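Protease (Helicobacter pylori, PDB 5EUF) is probably a zinc metalloprotease of the M16 family, a virulence factor that cleaves the cytoplasmic domain of human junctional adhesion molecule A and so compromises the gastric epithelial barrier. Local coordinates at residues E132-W136 with R137-S141. Residues are numbered along the deposited sequence; the frame is centred on the assembly and turned at random.
Sequences EERRW and RTDNS. With ZN (zinc ion), chain G.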
# COMPACT_ATOMS: atom_id res chain seq x y z
N GLU B 132 -10.28 10.25 16.70
CA GLU B 132 -11.73 10.21 16.77
C GLU B 132 -12.33 10.44 15.39
O GLU B 132 -13.27 9.77 14.98
CB GLU B 132 -12.28 11.25 17.75
CG GLU B 132 -11.76 11.12 19.17
CD GLU B 132 -12.03 9.77 19.78
OE1 GLU B 132 -13.22 9.40 19.91
OE2 GLU B 132 -11.05 9.07 20.13
N GLU B 133 -11.76 11.41 14.67
CA GLU B 133 -12.22 11.76 13.33
C GLU B 133 -12.10 10.57 12.39
O GLU B 133 -12.87 10.43 11.44
CB GLU B 133 -11.42 12.96 12.79
CG GLU B 133 -11.92 13.50 11.45
CD GLU B 133 -11.14 14.73 10.98
OE1 GLU B 133 -10.47 15.37 11.82
OE2 GLU B 133 -11.21 15.04 9.77
N ARG B 134 -11.12 9.71 12.66
CA ARG B 134 -10.93 8.50 11.86
C ARG B 134 -11.99 7.45 12.20
O ARG B 134 -12.61 6.89 11.30
CB ARG B 134 -9.53 7.93 12.08
CG ARG B 134 -9.36 6.49 11.63
CD ARG B 134 -9.22 6.34 10.12
NE ARG B 134 -9.46 4.96 9.70
CZ ARG B 134 -9.14 4.46 8.52
NH1 ARG B 134 -8.54 5.23 7.61
NH2 ARG B 134 -9.41 3.20 8.23
N ARG B 135 -12.19 7.18 13.48
CA ARG B 135 -13.12 6.12 13.87
C ARG B 135 -14.56 6.47 13.52
O ARG B 135 -15.31 5.62 13.06
CB ARG B 135 -13.02 5.82 15.37
CG ARG B 135 -13.62 4.46 15.72
CD ARG B 135 -13.90 4.30 17.20
NE ARG B 135 -14.63 3.06 17.46
CZ ARG B 135 -15.22 2.76 18.62
NH1 ARG B 135 -15.17 3.60 19.64
NH2 ARG B 135 -15.86 1.60 18.75
N TRP B 136 -14.93 7.73 13.72
CA TRP B 136 -16.30 8.16 13.49
C TRP B 136 -16.66 8.26 12.01
O TRP B 136 -17.69 7.75 11.58
CB TRP B 136 -16.55 9.51 14.17
CG TRP B 136 -16.82 9.39 15.65
CD1 TRP B 136 -16.57 8.32 16.45
CD2 TRP B 136 -17.42 10.39 16.49
NE1 TRP B 136 -16.96 8.58 17.74
CE2 TRP B 136 -17.48 9.85 17.79
CE3 TRP B 136 -17.89 11.69 16.28
CZ2 TRP B 136 -18.01 10.56 18.87
CZ3 TRP B 136 -18.41 12.39 17.35
CH2 TRP B 136 -18.47 11.83 18.63
N ARG B 137 -15.80 8.91 11.22
CA ARG B 137 -16.15 9.23 9.84
C ARG B 137 -15.51 8.31 8.80
O ARG B 137 -15.57 8.59 7.61
CB ARG B 137 -15.77 10.68 9.53
CG ARG B 137 -16.48 11.70 10.43
CD ARG B 137 -16.41 13.10 9.84
NE ARG B 137 -17.11 14.07 10.68
CZ ARG B 137 -17.39 15.31 10.31
NH1 ARG B 137 -17.04 15.74 9.10
NH2 ARG B 137 -18.03 16.13 11.14
N THR B 138 -14.91 7.21 9.25
CA THR B 138 -14.39 6.21 8.33
C THR B 138 -14.58 4.80 8.87
O THR B 138 -15.16 3.95 8.20
CB THR B 138 -12.89 6.42 8.02
OG1 THR B 138 -12.25 7.03 9.14
CG2 THR B 138 -12.71 7.31 6.80
N ASP B 139 -14.09 4.55 10.08
CA ASP B 139 -14.20 3.22 10.68
C ASP B 139 -15.65 2.89 11.01
O ASP B 139 -16.04 1.72 11.02
CB ASP B 139 -13.34 3.13 11.95
CG ASP B 139 -11.86 3.05 11.64
OD1 ASP B 139 -11.47 3.35 10.49
OD2 ASP B 139 -11.08 2.69 12.54
N ASN B 140 -16.45 3.92 11.28
CA ASN B 140 -17.85 3.72 11.63
C ASN B 140 -18.76 4.64 10.83
O ASN B 140 -19.67 5.27 11.38
CB ASN B 140 -18.06 3.93 13.13
CG ASN B 140 -19.21 3.12 13.68
OD1 ASN B 140 -19.05 1.94 14.01
ND2 ASN B 140 -20.38 3.74 13.78
N SER B 141 -18.50 4.72 9.53
CA SER B 141 -19.32 5.50 8.61
C SER B 141 -19.48 4.78 7.28
O SER B 141 -18.49 4.35 6.68
CB SER B 141 -18.71 6.88 8.37
OG SER B 141 -19.35 7.53 7.28
ZN ZN G . -10.51 16.99 9.25
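Arg134 and Asp139 form a salt bridge across the last turn of helix 120-139. Arg134 NE donates to Asp139 OD1 at 2.7 Å, with an N-H...O angle of 138°, so the bond is well bent. The same OD1 takes a weak second bond from Arg134 NH2 at 3.1 Å, so one carboxylate oxygen receives two donors of one guanidinium. OD1 is met on its syn side, but well out of the carboxylate plane, and the two flat groups stand nearly perpendicular, 87° apart. A bend at chi2 (77°) turns the arginine chain along the helix toward its C-terminal end, to this oxygen. Thr138 CB lies over one face of the guanidinium, toward its rim, 4.1 Å from Arg134 NE. Arg134 also makes a cation-pi contact with Phe148, and Met168 and Ile171 of helix 168-172 pack against its side chain. This is the tight, largely buried side.

The other side is looser. Arg135, Trp136, Arg137 and Asn140 are exposed there. Arg135 CG touches Asp139 CB at 4.0 Å, but its extended chain carries the guanidinium away from the carboxylate. Arg137 N holds Glu133 O by a weak bond of 3.3 Å. The helix then widens into a pi-type turn, and Asn140 is the first residue to leave helical geometry. Ser141 N-caps the next helix, its OG weakly bonded to Gly144 N.

Next to Arg134 in the chain, Glu133 reaches out with an extended side chain. Its OE2 binds the zinc ion at 2.1 Å, and His53 is a second ligand. With His57, probably a third ligand, this is consistent with the inverted HxxEH motif of M16 peptidases, completed by a distal glutamate.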